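Local coordinates for proteasome assembly chaperone family protein (PDB 3GAA) that is of unknown function but belongs to the PAC2 family, some of whose members act as proteasome assembly chaperones, at residues 140-152 with 172-186. Numbering follows the deposited sequence.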
ATOM      1  N   PHE A 140     -41.231 -13.931  20.990  1.00 32.13           N
ATOM      2  CA  PHE A 140     -41.162 -14.098  19.555  1.00 32.07           C
ATOM      3  C   PHE A 140     -39.774 -14.331  19.157  1.00 32.05           C
ATOM      4  O   PHE A 140     -38.856 -14.070  19.923  1.00 31.55           O
ATOM      5  CB  PHE A 140     -41.720 -12.900  18.822  1.00 31.76           C
ATOM      6  CG  PHE A 140     -43.080 -12.587  19.226  1.00 30.43           C
ATOM      7  CD1 PHE A 140     -44.150 -13.288  18.674  1.00 32.46           C
ATOM      8  CD2 PHE A 140     -43.306 -11.698  20.240  1.00 28.46           C
ATOM      9  CE1 PHE A 140     -45.488 -13.032  19.105  1.00 32.48           C
ATOM     10  CE2 PHE A 140     -44.623 -11.412  20.667  1.00 30.52           C
ATOM     11  CZ  PHE A 140     -45.719 -12.076  20.100  1.00 28.60           C
ATOM     12  N   ALA A 141     -39.658 -14.856  17.949  1.00 33.21           N
ATOM     13  CA  ALA A 141     -38.399 -15.180  17.319  1.00 34.18           C
ATOM     14  C   ALA A 141     -38.345 -14.698  15.867  1.00 35.68           C
ATOM     15  O   ALA A 141     -39.311 -14.861  15.085  1.00 36.92           O
ATOM     16  CB  ALA A 141     -38.199 -16.650  17.335  1.00 33.75           C
ATOM     17  N   VAL A 142     -37.197 -14.145  15.475  1.00 36.61           N
ATOM     18  CA  VAL A 142     -36.849 -14.171  14.075  1.00 36.28           C
ATOM     19  C   VAL A 142     -35.713 -15.168  13.915  1.00 36.66           C
ATOM     20  O   VAL A 142     -34.694 -15.033  14.550  1.00 36.98           O
ATOM     21  CB  VAL A 142     -36.584 -12.788  13.484  1.00 36.46           C
ATOM     22  CG1 VAL A 142     -36.864 -11.654  14.494  1.00 35.23           C
ATOM     23  CG2 VAL A 142     -35.223 -12.752  12.850  1.00 36.23           C
ATOM     24  N   ALA A 143     -35.964 -16.227  13.136  1.00 36.88           N
ATOM     25  CA  ALA A 143     -34.968 -17.240  12.788  1.00 36.88           C
ATOM     26  C   ALA A 143     -35.308 -17.793  11.402  1.00 37.60           C
ATOM     27  O   ALA A 143     -36.275 -17.391  10.803  1.00 37.52           O
ATOM     28  CB  ALA A 143     -34.941 -18.355  13.817  1.00 35.55           C
ATOM     29  N   GLU A 144     -34.502 -18.713  10.891  1.00 38.98           N
ATOM     30  CA  GLU A 144     -34.824 -19.413   9.653  1.00 39.84           C
ATOM     31  C   GLU A 144     -35.810 -20.535   9.874  1.00 40.61           C
ATOM     32  O   GLU A 144     -35.915 -21.060  10.980  1.00 40.62           O
ATOM     33  CB  GLU A 144     -33.566 -19.976   9.047  1.00 39.89           C
ATOM     34  CG  GLU A 144     -32.624 -18.859   8.608  1.00 42.55           C
ATOM     35  CD  GLU A 144     -31.293 -19.386   8.086  1.00 47.07           C
ATOM     36  OE1 GLU A 144     -30.411 -19.780   8.925  1.00 51.57           O
ATOM     37  OE2 GLU A 144     -31.127 -19.403   6.842  1.00 46.34           O
ATOM     38  N   LYS A 145     -36.517 -20.908   8.801  1.00 41.57           N
ATOM     39  CA  LYS A 145     -37.671 -21.804   8.870  1.00 41.64           C
ATOM     40  C   LYS A 145     -37.396 -23.032   9.714  1.00 40.75           C
ATOM     41  O   LYS A 145     -38.124 -23.347  10.642  1.00 40.56           O
ATOM     42  CB  LYS A 145     -38.128 -22.232   7.472  1.00 42.25           C
ATOM     43  CG  LYS A 145     -39.307 -21.416   6.914  1.00 46.54           C
ATOM     44  CD  LYS A 145     -40.170 -22.249   5.880  1.00 52.75           C
ATOM     45  CE  LYS A 145     -41.521 -21.530   5.454  1.00 55.04           C
ATOM     46  NZ  LYS A 145     -41.448 -20.646   4.211  1.00 57.36           N
ATOM     47  N   PRO A 146     -36.343 -23.740   9.408  1.00 39.62           N
ATOM     48  CA  PRO A 146     -36.120 -24.928  10.220  1.00 40.07           C
ATOM     49  C   PRO A 146     -36.009 -24.670  11.759  1.00 40.61           C
ATOM     50  O   PRO A 146     -36.572 -25.436  12.579  1.00 40.00           O
ATOM     51  CB  PRO A 146     -34.830 -25.500   9.648  1.00 39.95           C
ATOM     52  CG  PRO A 146     -34.713 -24.884   8.316  1.00 40.53           C
ATOM     53  CD  PRO A 146     -35.356 -23.559   8.354  1.00 39.38           C
ATOM     54  N   LYS A 147     -35.299 -23.605  12.135  1.00 41.07           N
ATOM     55  CA  LYS A 147     -35.285 -23.153  13.513  1.00 41.92           C
ATOM     56  C   LYS A 147     -36.696 -22.714  13.974  1.00 41.95           C
ATOM     57  O   LYS A 147     -37.209 -23.210  14.982  1.00 41.53           O
ATOM     58  CB  LYS A 147     -34.256 -22.041  13.706  1.00 42.21           C
ATOM     59  CG  LYS A 147     -32.822 -22.548  13.964  1.00 45.31           C
ATOM     60  CD  LYS A 147     -32.580 -22.778  15.485  1.00 48.88           C
ATOM     61  CE  LYS A 147     -31.189 -23.342  15.801  1.00 49.25           C
ATOM     62  NZ  LYS A 147     -30.836 -23.225  17.261  1.00 49.62           N
ATOM     63  N   LEU A 148     -37.324 -21.803  13.234  1.00 42.20           N
ATOM     64  CA  LEU A 148     -38.676 -21.328  13.580  1.00 42.80           C
ATOM     65  C   LEU A 148     -39.648 -22.462  13.882  1.00 44.04           C
ATOM     66  O   LEU A 148     -40.490 -22.340  14.753  1.00 44.76           O
ATOM     67  CB  LEU A 148     -39.271 -20.512  12.439  1.00 42.38           C
ATOM     68  CG  LEU A 148     -38.962 -19.045  12.391  1.00 39.52           C
ATOM     69  CD1 LEU A 148     -39.688 -18.446  11.221  1.00 38.58           C
ATOM     70  CD2 LEU A 148     -39.430 -18.439  13.663  1.00 38.18           C
ATOM     71  N   ASP A 149     -39.509 -23.560  13.153  1.00 45.43           N
ATOM     72  CA  ASP A 149     -40.363 -24.719  13.295  1.00 46.55           C
ATOM     73  C   ASP A 149     -40.107 -25.497  14.562  1.00 46.42           C
ATOM     74  O   ASP A 149     -41.064 -25.861  15.217  1.00 47.81           O
ATOM     75  CB  ASP A 149     -40.247 -25.605  12.047  1.00 47.32           C
ATOM     76  CG  ASP A 149     -41.065 -25.027  10.823  1.00 51.73           C
ATOM     77  OD1 ASP A 149     -41.248 -23.761  10.699  1.00 54.47           O
ATOM     78  OD2 ASP A 149     -41.539 -25.854   9.983  1.00 57.63           O
ATOM     79  N   LYS A 150     -38.845 -25.736  14.923  1.00 46.26           N
ATOM     80  CA  LYS A 150     -38.507 -26.257  16.256  1.00 45.69           C
ATOM     81  C   LYS A 150     -39.063 -25.337  17.342  1.00 44.62           C
ATOM     82  O   LYS A 150     -39.821 -25.760  18.196  1.00 44.29           O
ATOM     83  CB  LYS A 150     -36.998 -26.367  16.444  1.00 46.25           C
ATOM     84  CG  LYS A 150     -36.263 -27.371  15.527  1.00 49.43           C
ATOM     85  CD  LYS A 150     -34.860 -27.805  16.114  1.00 53.80           C
ATOM     86  CE  LYS A 150     -33.689 -27.899  15.063  1.00 55.91           C
ATOM     87  NZ  LYS A 150     -32.803 -26.615  15.021  1.00 57.53           N
ATOM     88  N   PHE A 151     -38.713 -24.061  17.282  1.00 43.86           N
ATOM     89  CA  PHE A 151     -39.195 -23.074  18.258  1.00 43.12           C
ATOM     90  C   PHE A 151     -40.679 -22.999  18.441  1.00 43.08           C
ATOM     91  O   PHE A 151     -41.143 -22.527  19.458  1.00 42.44           O
ATOM     92  CB  PHE A 151     -38.730 -21.670  17.891  1.00 42.89           C
ATOM     93  CG  PHE A 151     -37.255 -21.447  18.028  1.00 40.86           C
ATOM     94  CD1 PHE A 151     -36.428 -22.378  18.636  1.00 40.06           C
ATOM     95  CD2 PHE A 151     -36.701 -20.263  17.559  1.00 40.24           C
ATOM     96  CE1 PHE A 151     -35.066 -22.148  18.761  1.00 40.92           C
ATOM     97  CE2 PHE A 151     -35.340 -20.019  17.669  1.00 41.11           C
ATOM     98  CZ  PHE A 151     -34.515 -20.966  18.261  1.00 42.10           C
ATOM     99  N   LYS A 152     -41.419 -23.449  17.450  1.00 44.14           N
ATOM    100  CA  LYS A 152     -42.883 -23.367  17.466  1.00 45.35           C
ATOM    101  C   LYS A 152     -43.527 -24.444  18.339  1.00 44.84           C
ATOM    102  O   LYS A 152     -44.504 -24.205  19.042  1.00 44.54           O
ATOM    103  CB  LYS A 152     -43.399 -23.557  16.062  1.00 46.09           C
ATOM    104  CG  LYS A 152     -44.770 -22.995  15.861  1.00 49.93           C
ATOM    105  CD  LYS A 152     -44.880 -22.289  14.487  1.00 54.38           C
ATOM    106  CE  LYS A 152     -43.891 -21.076  14.312  1.00 54.02           C
ATOM    107  NZ  LYS A 152     -43.662 -20.781  12.863  1.00 51.59           N
ATOM    108  N   LEU A 172     -28.033 -10.027  11.791  1.00 31.05           N
ATOM    109  CA  LEU A 172     -28.686 -11.056  11.040  1.00 31.60           C
ATOM    110  C   LEU A 172     -28.152 -11.150   9.578  1.00 32.11           C
ATOM    111  O   LEU A 172     -27.953 -12.264   9.020  1.00 30.17           O
ATOM    112  CB  LEU A 172     -30.189 -10.823  11.120  1.00 31.28           C
ATOM    113  CG  LEU A 172     -30.876 -11.599  12.234  1.00 31.51           C
ATOM    114  CD1 LEU A 172     -29.853 -12.132  13.253  1.00 34.00           C
ATOM    115  CD2 LEU A 172     -31.966 -10.836  12.926  1.00 28.44           C
ATOM    116  N   ASN A 173     -27.898  -9.992   8.962  1.00 33.10           N
ATOM    117  CA  ASN A 173     -27.476 -10.009   7.558  1.00 34.52           C
ATOM    118  C   ASN A 173     -26.094 -10.594   7.485  1.00 35.68           C
ATOM    119  O   ASN A 173     -25.828 -11.505   6.703  1.00 36.46           O
ATOM    120  CB  ASN A 173     -27.528  -8.630   6.918  1.00 34.21           C
ATOM    121  CG  ASN A 173     -28.910  -8.301   6.386  1.00 35.12           C
ATOM    122  OD1 ASN A 173     -29.777  -9.172   6.263  1.00 37.69           O
ATOM    123  ND2 ASN A 173     -29.129  -7.058   6.091  1.00 33.44           N
ATOM    124  N   GLU A 174     -25.221 -10.128   8.362  1.00 35.93           N
ATOM    125  CA  GLU A 174     -23.925 -10.705   8.412  1.00 35.96           C
ATOM    126  C   GLU A 174     -23.975 -12.205   8.582  1.00 35.80           C
ATOM    127  O   GLU A 174     -23.223 -12.914   7.963  1.00 35.45           O
ATOM    128  CB  GLU A 174     -23.189 -10.105   9.553  1.00 36.87           C
ATOM    129  CG  GLU A 174     -22.733  -8.715   9.275  1.00 38.74           C
ATOM    130  CD  GLU A 174     -21.534  -8.585   8.322  1.00 41.94           C
ATOM    131  OE1 GLU A 174     -20.805  -9.571   7.952  1.00 40.89           O
ATOM    132  OE2 GLU A 174     -21.302  -7.401   7.982  1.00 48.31           O
ATOM    133  N   CYS A 175     -24.852 -12.690   9.436  1.00 35.92           N
ATOM    134  CA  CYS A 175     -24.927 -14.111   9.672  1.00 36.62           C
ATOM    135  C   CYS A 175     -25.346 -14.809   8.422  1.00 36.05           C
ATOM    136  O   CYS A 175     -24.729 -15.784   8.030  1.00 36.01           O
ATOM    137  CB  CYS A 175     -25.915 -14.435  10.786  1.00 36.63           C
ATOM    138  SG  CYS A 175     -25.240 -14.151  12.406  1.00 42.05           S
ATOM    139  N   LEU A 176     -26.425 -14.319   7.811  1.00 36.12           N
ATOM    140  CA  LEU A 176     -26.979 -14.976   6.639  1.00 35.37           C
ATOM    141  C   LEU A 176     -25.900 -15.077   5.570  1.00 35.27           C
ATOM    142  O   LEU A 176     -25.764 -16.087   4.936  1.00 36.28           O
ATOM    143  CB  LEU A 176     -28.183 -14.246   6.075  1.00 35.05           C
ATOM    144  CG  LEU A 176     -29.641 -14.473   6.540  1.00 35.21           C
ATOM    145  CD1 LEU A 176     -29.826 -15.732   7.336  1.00 31.40           C
ATOM    146  CD2 LEU A 176     -30.267 -13.217   7.249  1.00 31.24           C
ATOM    147  N   VAL A 177     -25.105 -14.058   5.384  1.00 34.88           N
ATOM    148  CA  VAL A 177     -24.065 -14.147   4.389  1.00 35.04           C
ATOM    149  C   VAL A 177     -22.899 -15.071   4.785  1.00 35.60           C
ATOM    150  O   VAL A 177     -22.358 -15.865   3.979  1.00 36.14           O
ATOM    151  CB  VAL A 177     -23.522 -12.784   4.062  1.00 34.74           C
ATOM    152  CG1 VAL A 177     -22.392 -13.004   3.171  1.00 33.70           C
ATOM    153  CG2 VAL A 177     -24.676 -11.905   3.388  1.00 33.92           C
ATOM    154  N   ARG A 178     -22.517 -15.002   6.041  1.00 36.13           N
ATOM    155  CA  ARG A 178     -21.428 -15.820   6.518  1.00 36.04           C
ATOM    156  C   ARG A 178     -21.786 -17.277   6.706  1.00 36.64           C
ATOM    157  O   ARG A 178     -20.915 -18.062   7.000  1.00 37.31           O
ATOM    158  CB  ARG A 178     -20.937 -15.255   7.834  1.00 36.21           C
ATOM    159  CG  ARG A 178     -20.250 -13.931   7.657  1.00 35.47           C
ATOM    160  CD  ARG A 178     -20.043 -13.289   8.983  1.00 38.72           C
ATOM    161  NE  ARG A 178     -19.558 -11.916   8.901  1.00 39.90           N
ATOM    162  CZ  ARG A 178     -18.281 -11.601   8.799  1.00 42.42           C
ATOM    163  NH1 ARG A 178     -17.378 -12.558   8.762  1.00 47.34           N
ATOM    164  NH2 ARG A 178     -17.891 -10.343   8.766  1.00 44.12           N
ATOM    165  N   LYS A 179     -23.053 -17.631   6.529  1.00 37.57           N
ATOM    166  CA  LYS A 179     -23.618 -18.931   6.922  1.00 38.41           C
ATOM    167  C   LYS A 179     -23.371 -19.392   8.351  1.00 37.28           C
ATOM    168  O   LYS A 179     -23.072 -20.531   8.585  1.00 37.67           O
ATOM    169  CB  LYS A 179     -23.213 -20.008   5.927  1.00 39.14           C
ATOM    170  CG  LYS A 179     -24.017 -19.937   4.635  1.00 45.34           C
ATOM    171  CD  LYS A 179     -24.329 -21.360   4.064  1.00 51.78           C
ATOM    172  CE  LYS A 179     -25.506 -22.054   4.824  1.00 54.65           C
ATOM    173  NZ  LYS A 179     -26.879 -21.450   4.516  1.00 56.64           N
ATOM    174  N   ILE A 180     -23.487 -18.492   9.307  1.00 37.09           N
ATOM    175  CA  ILE A 180     -23.581 -18.854  10.726  1.00 36.90           C
ATOM    176  C   ILE A 180     -25.043 -18.682  11.138  1.00 36.30           C
ATOM    177  O   ILE A 180     -25.705 -17.782  10.626  1.00 36.65           O
ATOM    178  CB  ILE A 180     -22.814 -17.889  11.597  1.00 37.37           C
ATOM    179  CG1 ILE A 180     -21.363 -17.791  11.134  1.00 38.07           C
ATOM    180  CG2 ILE A 180     -22.953 -18.314  13.049  1.00 37.67           C
ATOM    181  CD1 ILE A 180     -20.555 -16.811  11.925  1.00 39.48           C
ATOM    182  N   THR A 181     -25.537 -19.509  12.052  1.00 35.39           N
ATOM    183  CA  THR A 181     -26.944 -19.475  12.445  1.00 34.98           C
ATOM    184  C   THR A 181     -27.127 -18.283  13.314  1.00 34.76           C
ATOM    185  O   THR A 181     -26.413 -18.171  14.296  1.00 35.48           O
ATOM    186  CB  THR A 181     -27.359 -20.696  13.289  1.00 34.79           C
ATOM    187  OG1 THR A 181     -27.149 -21.868  12.512  1.00 34.52           O
ATOM    188  CG2 THR A 181     -28.842 -20.592  13.681  1.00 33.24           C
ATOM    189  N   GLY A 182     -28.049 -17.400  12.938  1.00 34.05           N
ATOM    190  CA  GLY A 182     -28.368 -16.204  13.706  1.00 33.94           C
ATOM    191  C   GLY A 182     -29.872 -16.159  13.978  1.00 33.81           C
ATOM    192  O   GLY A 182     -30.642 -16.367  13.049  1.00 34.85           O
ATOM    193  N   LEU A 183     -30.295 -16.002  15.235  1.00 32.79           N
ATOM    194  CA  LEU A 183     -31.675 -15.680  15.495  1.00 32.97           C
ATOM    195  C   LEU A 183     -31.757 -14.587  16.448  1.00 32.55           C
ATOM    196  O   LEU A 183     -30.764 -14.179  16.988  1.00 33.10           O
ATOM    197  CB  LEU A 183     -32.533 -16.845  15.968  1.00 33.18           C
ATOM    198  CG  LEU A 183     -32.124 -17.706  17.119  1.00 34.40           C
ATOM    199  CD1 LEU A 183     -30.949 -18.594  16.648  1.00 36.13           C
ATOM    200  CD2 LEU A 183     -31.790 -16.817  18.267  1.00 37.68           C
ATOM    201  N   SER A 184     -32.961 -14.075  16.596  1.00 32.41           N
ATOM    202  CA  SER A 184     -33.259 -13.086  17.580  1.00 32.85           C
ATOM    203  C   SER A 184     -34.493 -13.512  18.412  1.00 32.47           C
ATOM    204  O   SER A 184     -35.394 -14.122  17.876  1.00 32.96           O
ATOM    205  CB  SER A 184     -33.482 -11.752  16.889  1.00 32.53           C
ATOM    206  OG  SER A 184     -34.242 -10.939  17.757  1.00 34.36           O
ATOM    207  N   PHE A 185     -34.503 -13.238  19.719  1.00 32.03           N
ATOM    208  CA  PHE A 185     -35.728 -13.357  20.495  1.00 31.28           C
ATOM    209  C   PHE A 185     -36.191 -11.943  20.889  1.00 31.54           C
ATOM    210  O   PHE A 185     -35.373 -11.082  21.268  1.00 31.30           O
ATOM    211  CB  PHE A 185     -35.483 -14.181  21.750  1.00 31.64           C
ATOM    212  CG  PHE A 185     -35.169 -15.635  21.499  1.00 30.19           C
ATOM    213  CD1 PHE A 185     -36.053 -16.449  20.828  1.00 29.32           C
ATOM    214  CD2 PHE A 185     -34.035 -16.187  21.982  1.00 30.04           C
ATOM    215  CE1 PHE A 185     -35.806 -17.743  20.627  1.00 27.79           C
ATOM    216  CE2 PHE A 185     -33.767 -17.528  21.770  1.00 30.79           C
ATOM    217  CZ  PHE A 185     -34.650 -18.288  21.082  1.00 30.66           C
ATOM    218  N   ILE A 186     -37.492 -11.698  20.759  1.00 31.15           N
ATOM    219  CA  ILE A 186     -38.092 -10.450  21.175  1.00 31.00           C
ATOM    220  C   ILE A 186     -39.248 -10.686  22.153  1.00 31.47           C
ATOM    221  O   ILE A 186     -40.060 -11.626  22.037  1.00 30.37           O
ATOM    222  CB  ILE A 186     -38.612  -9.619  19.999  1.00 31.63           C
ATOM    223  CG1 ILE A 186     -37.545  -9.488  18.895  1.00 33.13           C
ATOM    224  CG2 ILE A 186     -38.953  -8.243  20.491  1.00 30.01           C
ATOM    225  CD1 ILE A 186     -37.633 -10.576  17.787  1.00 34.36           C
TER
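Strand 140-142 runs antiparallel to strand 181-186, their axes 4.6 Å apart at closest, and two hydrogen-bonded pairs, Phe140 with Ile186 and Val142 with Ser184, flank the non-hydrogen-bonded pair of Ala141 and Phe185. The straightest of the four bonds goes from Phe140 N to Ile186 O, 2.8 Å long. Where the strands pass Ala141 and Phe185, the contacts are CA-H...O instead: Ala141 CA lies 3.2 Å from Ser184 O.

On one face of the sheet, Val142 spreads its two methyls, CG1 meeting Ile186 CD1 at 3.5 Å and CG2 reaching Leu172 CD2 of helix 166-178 at 3.8 Å. Farther along, the methyl CD1 of Leu176 lies alongside the carboxylate end of Glu144, the N-cap residue of helix 145-153.

The other face holds the aromatic pair. Phe185, with CG beside its backbone N (chi1 -67°), carries its ring past Ala141 CB to Phe151; the ring centroids are 5.4 Å apart and the planes inclined at 43°. Leu183 CG meets the Phe151 ring at its edge, while Leu183 CB packs on Ala143 CB, 3.6 Å away. With Phe185 cut back to an alanine, the Phe151 ring would probably lose its aromatic neighbour on that side and be less firmly held.

Helix 196-210 covers this aromatic face, with Ala209 touching both phenylalanines. Lys147 NZ forms a salt bridge with Glu121 and a hydrogen bond with the hydroxyl of Tyr210 on that helix. Within the mixed sheet, strand 181-190 lies between strands 121-130 and 140-142, and on the Val142 face Leu75 of a second subunit packs against Val142.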